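Local coordinates for Myo-inositol dehydrogenase (Corynebacterium glutamicum, PDB 3EUW), which probably catalyses the NAD+-dependent oxidation of myo-inositol, as an inositol 2-dehydrogenase of the Gfo/Idh/MocA family, at residues Lys96-Asp101 / Asp309-Leu314; Gln141-Leu146 / Leu241-Ser246. All coordinates share one frame; numbering follows the deposited sequence.

Contact 1 of 2, residues Lys96-Asp101 / Asp309-Leu314; sequences KPIDLD and DGVIAL
Leu-314 reaches from helix 307-326 to the backbone of the loop at Asp-99 and Leu-100. Its CB starts on the helix side, 3.8 Å from the oxygen of water 1. CG stands anti to the backbone N (chi1 175°) and brings the fork up to the loop backbone. Leu-314 CD2 makes the closest approach, 3.3 Å from Asp-99 O. It also passes the carbonyl carbon of Asp-101. Leu-314 CD1 lies 3.8 Å from Leu-100 O. Within the two segments, the leucine methyls therefore meet backbone atoms of the loop.

The apolar pair is found at Ile-98. Its CD1 lies 3.9 Å from Val-311 CG2, and the two side chains pass each other at a slant. The same CD1 meets the helix backbone at Gly-310, where there is no side chain to hold the isoleucine off. Water 1 links the two backbones. It accepts from Ile-98 N at 2.9 Å and donates to Gly-310 O at 2.7 Å. Gly-310 O also accepts a weak helix bond from Leu-314 N.

The loop is shaped by its own polar groups. Asp-99 OD2 accepts from Asp-101 N at 2.9 Å, an Asx turn. Asp-101 in turn is the N-cap of the next helix, with OD1 bonded to Glu-103 N. Lys-96 and the cis Pro-97 belong to the Glu-Lys-Pro signature of this family. Lys-96 NZ is bonded to Asp-173 O.

The loop connects strand 92-94 of the parallel Rossmann sheet with helix 102-112. Val-105 of that helix touches both Val-311 and Leu-314. Ile-176 of helix 169-185 touches both Lys-96 and Ala-313, so the loop, helix 307-326 and helix 169-185 pack together.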
ATOM      1  N   LYS A  96      24.784  -5.049  22.625  1.00 18.47           N
ATOM      2  CA  LYS A  96      24.945  -6.493  22.528  1.00 19.19           C
ATOM      3  C   LYS A  96      26.286  -6.815  21.846  1.00 18.36           C
ATOM      4  O   LYS A  96      26.796  -6.018  21.070  1.00 17.75           O
ATOM      5  CB  LYS A  96      23.754  -7.070  21.740  1.00 20.08           C
ATOM      6  CG  LYS A  96      24.076  -7.906  20.509  1.00 20.17           C
ATOM      7  CD  LYS A  96      24.526  -7.097  19.309  1.00 17.96           C
ATOM      8  CE  LYS A  96      24.714  -8.021  18.117  1.00 20.91           C
ATOM      9  NZ  LYS A  96      25.617  -7.504  17.062  1.00 17.67           N
ATOM     10  N   PRO A  97      26.915  -7.947  22.197  1.00 18.18           N
ATOM     11  CA  PRO A  97      26.480  -8.961  23.157  1.00 17.52           C
ATOM     12  C   PRO A  97      27.286  -8.749  24.445  1.00 18.71           C
ATOM     13  O   PRO A  97      28.119  -7.849  24.518  1.00 18.70           O
ATOM     14  CB  PRO A  97      26.865 -10.252  22.471  1.00 15.71           C
ATOM     15  CG  PRO A  97      28.233  -9.881  21.926  1.00 17.48           C
ATOM     16  CD  PRO A  97      28.064  -8.444  21.413  1.00 15.12           C
ATOM     17  N   ILE A  98      27.040  -9.570  25.459  1.00 19.51           N
ATOM     18  CA  ILE A  98      27.795  -9.445  26.692  1.00 21.04           C
ATOM     19  C   ILE A  98      29.217  -9.814  26.314  1.00 21.07           C
ATOM     20  O   ILE A  98      30.185  -9.187  26.747  1.00 22.27           O
ATOM     21  CB  ILE A  98      27.272 -10.410  27.775  1.00 21.46           C
ATOM     22  CG1 ILE A  98      25.844 -10.012  28.180  1.00 19.59           C
ATOM     23  CG2 ILE A  98      28.195 -10.385  28.976  1.00 20.82           C
ATOM     24  CD1 ILE A  98      25.176 -10.985  29.119  1.00 19.63           C
ATOM     25  N   ASP A  99      29.313 -10.836  25.472  1.00 21.47           N
ATOM     26  CA  ASP A  99      30.580 -11.341  24.954  1.00 20.30           C
ATOM     27  C   ASP A  99      30.208 -12.383  23.901  1.00 19.85           C
ATOM     28  O   ASP A  99      29.075 -12.861  23.873  1.00 18.75           O
ATOM     29  CB  ASP A  99      31.404 -12.003  26.065  1.00 20.44           C
ATOM     30  CG  ASP A  99      32.868 -12.181  25.678  1.00 21.77           C
ATOM     31  OD1 ASP A  99      33.638 -11.201  25.773  1.00 21.21           O
ATOM     32  OD2 ASP A  99      33.248 -13.298  25.270  1.00 23.41           O
ATOM     33  N   LEU A 100      31.149 -12.731  23.033  1.00 20.24           N
ATOM     34  CA  LEU A 100      30.875 -13.733  22.002  1.00 21.42           C
ATOM     35  C   LEU A 100      31.072 -15.133  22.541  1.00 22.46           C
ATOM     36  O   LEU A 100      30.532 -16.097  21.990  1.00 22.10           O
ATOM     37  CB  LEU A 100      31.792 -13.536  20.797  1.00 20.96           C
ATOM     38  CG  LEU A 100      31.551 -12.239  20.035  1.00 21.52           C
ATOM     39  CD1 LEU A 100      32.614 -12.068  18.969  1.00 20.48           C
ATOM     40  CD2 LEU A 100      30.150 -12.270  19.429  1.00 19.50           C
ATOM     41  N   ASP A 101      31.846 -15.229  23.622  1.00 22.84           N
ATOM     42  CA  ASP A 101      32.164 -16.502  24.262  1.00 23.28           C
ATOM     43  C   ASP A 101      31.232 -16.772  25.431  1.00 23.85           C
ATOM     44  O   ASP A 101      31.337 -16.131  26.479  1.00 25.27           O
ATOM     45  CB  ASP A 101      33.611 -16.480  24.766  1.00 22.76           C
ATOM     46  CG  ASP A 101      34.095 -17.848  25.222  1.00 24.09           C
ATOM     47  OD1 ASP A 101      33.272 -18.668  25.697  1.00 21.09           O
ATOM     48  OD2 ASP A 101      35.312 -18.095  25.115  1.00 27.76           O
ATOM     49  N   ASP A 309      18.611 -11.817  29.330  1.00 18.70           N
ATOM     50  CA  ASP A 309      18.195 -11.818  27.932  1.00 18.15           C
ATOM     51  C   ASP A 309      19.434 -11.851  27.050  1.00 17.17           C
ATOM     52  O   ASP A 309      19.404 -12.389  25.945  1.00 17.82           O
ATOM     53  CB  ASP A 309      17.364 -10.576  27.605  1.00 18.71           C
ATOM     54  CG  ASP A 309      16.046 -10.539  28.360  1.00 20.04           C
ATOM     55  OD1 ASP A 309      15.325 -11.563  28.376  1.00 18.32           O
ATOM     56  OD2 ASP A 309      15.726  -9.477  28.930  1.00 21.36           O
ATOM     57  N   GLY A 310      20.525 -11.276  27.550  1.00 17.44           N
ATOM     58  CA  GLY A 310      21.768 -11.263  26.802  1.00 18.10           C
ATOM     59  C   GLY A 310      22.413 -12.639  26.776  1.00 17.96           C
ATOM     60  O   GLY A 310      23.011 -13.046  25.782  1.00 16.69           O
ATOM     61  N   VAL A 311      22.275 -13.364  27.879  1.00 18.77           N
ATOM     62  CA  VAL A 311      22.841 -14.699  27.982  1.00 18.86           C
ATOM     63  C   VAL A 311      22.104 -15.677  27.068  1.00 17.68           C
ATOM     64  O   VAL A 311      22.721 -16.400  26.287  1.00 17.35           O
ATOM     65  CB  VAL A 311      22.755 -15.223  29.438  1.00 20.07           C
ATOM     66  CG1 VAL A 311      23.343 -16.617  29.527  1.00 20.11           C
ATOM     67  CG2 VAL A 311      23.486 -14.266  30.379  1.00 20.48           C
ATOM     68  N   ILE A 312      20.779 -15.679  27.174  1.00 16.19           N
ATOM     69  CA  ILE A 312      19.942 -16.573  26.391  1.00 16.51           C
ATOM     70  C   ILE A 312      20.001 -16.278  24.890  1.00 16.61           C
ATOM     71  O   ILE A 312      19.934 -17.191  24.065  1.00 16.48           O
ATOM     72  CB  ILE A 312      18.482 -16.515  26.883  1.00 16.96           C
ATOM     73  CG1 ILE A 312      18.433 -16.880  28.374  1.00 19.21           C
ATOM     74  CG2 ILE A 312      17.621 -17.482  26.090  1.00 13.93           C
ATOM     75  CD1 ILE A 312      17.068 -16.692  29.024  1.00 19.95           C
ATOM     76  N   ALA A 313      20.133 -15.004  24.538  1.00 16.12           N
ATOM     77  CA  ALA A 313      20.210 -14.636  23.135  1.00 15.20           C
ATOM     78  C   ALA A 313      21.454 -15.273  22.530  1.00 14.90           C
ATOM     79  O   ALA A 313      21.407 -15.797  21.417  1.00 16.67           O
ATOM     80  CB  ALA A 313      20.257 -13.132  22.985  1.00 14.81           C
ATOM     81  N   LEU A 314      22.557 -15.250  23.273  1.00 13.56           N
ATOM     82  CA  LEU A 314      23.798 -15.839  22.775  1.00 14.11           C
ATOM     83  C   LEU A 314      23.666 -17.352  22.730  1.00 13.80           C
ATOM     84  O   LEU A 314      24.114 -17.999  21.779  1.00 14.98           O
ATOM     85  CB  LEU A 314      24.995 -15.436  23.655  1.00 13.17           C
ATOM     86  CG  LEU A 314      26.333 -16.106  23.294  1.00 16.65           C
ATOM     87  CD1 LEU A 314      26.707 -15.729  21.853  1.00 17.33           C
ATOM     88  CD2 LEU A 314      27.450 -15.674  24.265  1.00 13.08           C
TER
HETATM   89  O   HOH W   1      25.325 -11.888  25.114  1.00 27.23           O

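Contact 2 of 2, residues Gln141-Leu146 / Leu241-Ser246; sequences QEIGNL and LEAFGS
Leu-146 sets its CD1 against Ala-243 CB, 3.9 Å away. CD1 is also near Phe-244 O. Ile-143 brings its CD1 to the same strand, 3.6 Å from Ala-243 O. Ala-243 is thus met by both side chains.

Past this apolar patch the backbones close up. Leu-146 and Gly-245 form an antiparallel non-hydrogen-bonded pair, with CA atoms 4.3 Å apart. Gly-245 has no side chain, and its CA comes within 3.1 Å of Asn-145 O.

Ser-246 grips Asn-145 at two points. Its backbone N donates to Asn-145 O at 3.0 Å, with the donor tilted 21° from the carbonyl plane. Its OG accepts from Asn-145 N, also at 3.0 Å, with a bent N-H...O angle of 141°. OG sits between the backbone N and the carbonyl carbon (chi1 55°), which lets both groups face one residue. Asn-145 ND2 lies 3.6 Å from OG but is not bonded to it.

Gln-141 to Gly-144 form a type I turn after helix 129-139. The serine hydroxyl serves Asn-145 N much as a strand carbonyl would, so two bonds tie the loops together just past the bridge.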
ATOM      1  N   GLN A 141      -4.099  -9.544  23.485  1.00 22.46           N
ATOM      2  CA  GLN A 141      -5.023 -10.470  22.824  1.00 22.57           C
ATOM      3  C   GLN A 141      -5.683  -9.974  21.539  1.00 19.94           C
ATOM      4  O   GLN A 141      -6.605 -10.616  21.040  1.00 18.93           O
ATOM      5  CB  GLN A 141      -6.133 -10.890  23.801  1.00 25.50           C
ATOM      6  CG  GLN A 141      -5.644 -11.582  25.064  1.00 29.32           C
ATOM      7  CD  GLN A 141      -4.993 -12.916  24.776  1.00 34.93           C
ATOM      8  OE1 GLN A 141      -5.559 -13.758  24.072  1.00 39.37           O
ATOM      9  NE2 GLN A 141      -3.801 -13.124  25.327  1.00 38.35           N
ATOM     10  N   GLU A 142      -5.214  -8.862  20.987  1.00 19.79           N
ATOM     11  CA  GLU A 142      -5.830  -8.329  19.776  1.00 18.86           C
ATOM     12  C   GLU A 142      -5.941  -9.336  18.630  1.00 18.37           C
ATOM     13  O   GLU A 142      -6.864  -9.255  17.834  1.00 19.63           O
ATOM     14  CB  GLU A 142      -5.096  -7.073  19.296  1.00 19.70           C
ATOM     15  CG  GLU A 142      -5.953  -6.221  18.381  1.00 20.79           C
ATOM     16  CD  GLU A 142      -5.375  -4.849  18.111  1.00 21.87           C
ATOM     17  OE1 GLU A 142      -4.642  -4.322  18.966  1.00 21.34           O
ATOM     18  OE2 GLU A 142      -5.681  -4.282  17.039  1.00 24.77           O
ATOM     19  N   ILE A 143      -5.014 -10.283  18.535  1.00 17.39           N
ATOM     20  CA  ILE A 143      -5.101 -11.274  17.467  1.00 18.05           C
ATOM     21  C   ILE A 143      -5.172 -12.707  17.995  1.00 17.92           C
ATOM     22  O   ILE A 143      -4.855 -13.653  17.268  1.00 16.22           O
ATOM     23  CB  ILE A 143      -3.910 -11.194  16.484  1.00 18.00           C
ATOM     24  CG1 ILE A 143      -2.590 -11.358  17.244  1.00 15.09           C
ATOM     25  CG2 ILE A 143      -3.955  -9.892  15.722  1.00 15.38           C
ATOM     26  CD1 ILE A 143      -1.404 -11.596  16.341  1.00 13.30           C
ATOM     27  N   GLY A 144      -5.586 -12.853  19.254  1.00 17.44           N
ATOM     28  CA  GLY A 144      -5.705 -14.170  19.860  1.00 16.34           C
ATOM     29  C   GLY A 144      -4.377 -14.750  20.294  1.00 16.63           C
ATOM     30  O   GLY A 144      -3.437 -14.011  20.580  1.00 16.55           O
ATOM     31  N   ASN A 145      -4.294 -16.075  20.347  1.00 16.75           N
ATOM     32  CA  ASN A 145      -3.060 -16.737  20.745  1.00 18.36           C
ATOM     33  C   ASN A 145      -2.048 -16.649  19.606  1.00 17.74           C
ATOM     34  O   ASN A 145      -2.370 -16.949  18.453  1.00 17.81           O
ATOM     35  CB  ASN A 145      -3.310 -18.216  21.060  1.00 21.29           C
ATOM     36  CG  ASN A 145      -4.576 -18.438  21.867  1.00 23.91           C
ATOM     37  OD1 ASN A 145      -4.764 -17.844  22.930  1.00 28.99           O
ATOM     38  ND2 ASN A 145      -5.451 -19.299  21.368  1.00 29.03           N
ATOM     39  N   LEU A 146      -0.831 -16.233  19.940  1.00 17.04           N
ATOM     40  CA  LEU A 146       0.250 -16.123  18.974  1.00 15.67           C
ATOM     41  C   LEU A 146       0.639 -17.537  18.521  1.00 16.60           C
ATOM     42  O   LEU A 146       0.916 -18.412  19.353  1.00 16.64           O
ATOM     43  CB  LEU A 146       1.444 -15.423  19.625  1.00 15.07           C
ATOM     44  CG  LEU A 146       2.709 -15.244  18.780  1.00 13.97           C
ATOM     45  CD1 LEU A 146       2.381 -14.420  17.549  1.00 13.70           C
ATOM     46  CD2 LEU A 146       3.795 -14.566  19.610  1.00 11.99           C
ATOM     47  N   LEU A 241       8.522  -7.791  10.216  1.00 14.26           N
ATOM     48  CA  LEU A 241       8.104  -8.712  11.248  1.00 14.85           C
ATOM     49  C   LEU A 241       6.611  -8.953  11.112  1.00 15.51           C
ATOM     50  O   LEU A 241       5.833  -8.020  10.909  1.00 15.24           O
ATOM     51  CB  LEU A 241       8.425  -8.150  12.635  1.00 16.55           C
ATOM     52  CG  LEU A 241       8.088  -9.073  13.810  1.00 18.98           C
ATOM     53  CD1 LEU A 241       8.968  -8.733  15.001  1.00 20.65           C
ATOM     54  CD2 LEU A 241       6.620  -8.954  14.162  1.00 17.90           C
ATOM     55  N   GLU A 242       6.222 -10.212  11.236  1.00 13.68           N
ATOM     56  CA  GLU A 242       4.831 -10.593  11.119  1.00 13.92           C
ATOM     57  C   GLU A 242       4.454 -11.527  12.269  1.00 13.76           C
ATOM     58  O   GLU A 242       5.132 -12.524  12.510  1.00 14.57           O
ATOM     59  CB  GLU A 242       4.631 -11.301   9.775  1.00 15.86           C
ATOM     60  CG  GLU A 242       3.241 -11.830   9.518  1.00 16.63           C
ATOM     61  CD  GLU A 242       3.166 -12.685   8.253  1.00 18.10           C
ATOM     62  OE1 GLU A 242       3.810 -12.339   7.238  1.00 19.56           O
ATOM     63  OE2 GLU A 242       2.456 -13.702   8.267  1.00 18.50           O
ATOM     64  N   ALA A 243       3.383 -11.189  12.979  1.00 10.48           N
ATOM     65  CA  ALA A 243       2.878 -12.018  14.068  1.00 10.98           C
ATOM     66  C   ALA A 243       1.502 -12.543  13.635  1.00 12.31           C
ATOM     67  O   ALA A 243       0.579 -11.769  13.358  1.00 12.98           O
ATOM     68  CB  ALA A 243       2.749 -11.202  15.346  1.00  9.15           C
ATOM     69  N   PHE A 244       1.370 -13.859  13.557  1.00 11.72           N
ATOM     70  CA  PHE A 244       0.107 -14.462  13.145  1.00 13.01           C
ATOM     71  C   PHE A 244      -0.520 -15.213  14.313  1.00 14.24           C
ATOM     72  O   PHE A 244       0.135 -16.050  14.944  1.00 12.48           O
ATOM     73  CB  PHE A 244       0.340 -15.435  11.983  1.00 13.34           C
ATOM     74  CG  PHE A 244      -0.897 -16.179  11.555  1.00 15.14           C
ATOM     75  CD1 PHE A 244      -1.833 -15.577  10.715  1.00 15.92           C
ATOM     76  CD2 PHE A 244      -1.143 -17.471  12.008  1.00 15.63           C
ATOM     77  CE1 PHE A 244      -2.996 -16.255  10.330  1.00 16.19           C
ATOM     78  CE2 PHE A 244      -2.315 -18.155  11.623  1.00 15.98           C
ATOM     79  CZ  PHE A 244      -3.236 -17.539  10.783  1.00 14.06           C
ATOM     80  N   GLY A 245      -1.789 -14.920  14.590  1.00 13.47           N
ATOM     81  CA  GLY A 245      -2.466 -15.577  15.685  1.00 14.53           C
ATOM     82  C   GLY A 245      -3.796 -16.191  15.299  1.00 17.35           C
ATOM     83  O   GLY A 245      -4.218 -16.110  14.146  1.00 16.47           O
ATOM     84  N   SER A 246      -4.463 -16.796  16.279  1.00 17.67           N
ATOM     85  CA  SER A 246      -5.747 -17.444  16.045  1.00 18.96           C
ATOM     86  C   SER A 246      -6.842 -16.487  15.565  1.00 20.35           C
ATOM     87  O   SER A 246      -7.799 -16.923  14.948  1.00 19.63           O
ATOM     88  CB  SER A 246      -6.206 -18.163  17.319  1.00 19.91           C
ATOM     89  OG  SER A 246      -6.236 -17.280  18.432  1.00 20.10           O
TER

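Contacts 1 and 2 belong to different parts of the subunit. Their centres are about 28 Å apart and their nearest atoms about 15 Å apart. Contact 1 joins the Rossmann part to a late helix. Its Lys-96 lies in the Glu-Lys-Pro motif, near the nicotinamide in relatives, so contact 1 is probably close to the active site. Contact 2 lies near one edge of the mixed sheet, where strands 238-245 and 146-154 pair. Along the chain, both its segments fall between those of contact 1. Helix 169-185 reaches both, through Ile-176 on Ala-313 and Phe-185 on Leu-146. Arg-154 of a second subunit makes a cation-pi contact with Phe-244. The sodium site belongs to neither contact.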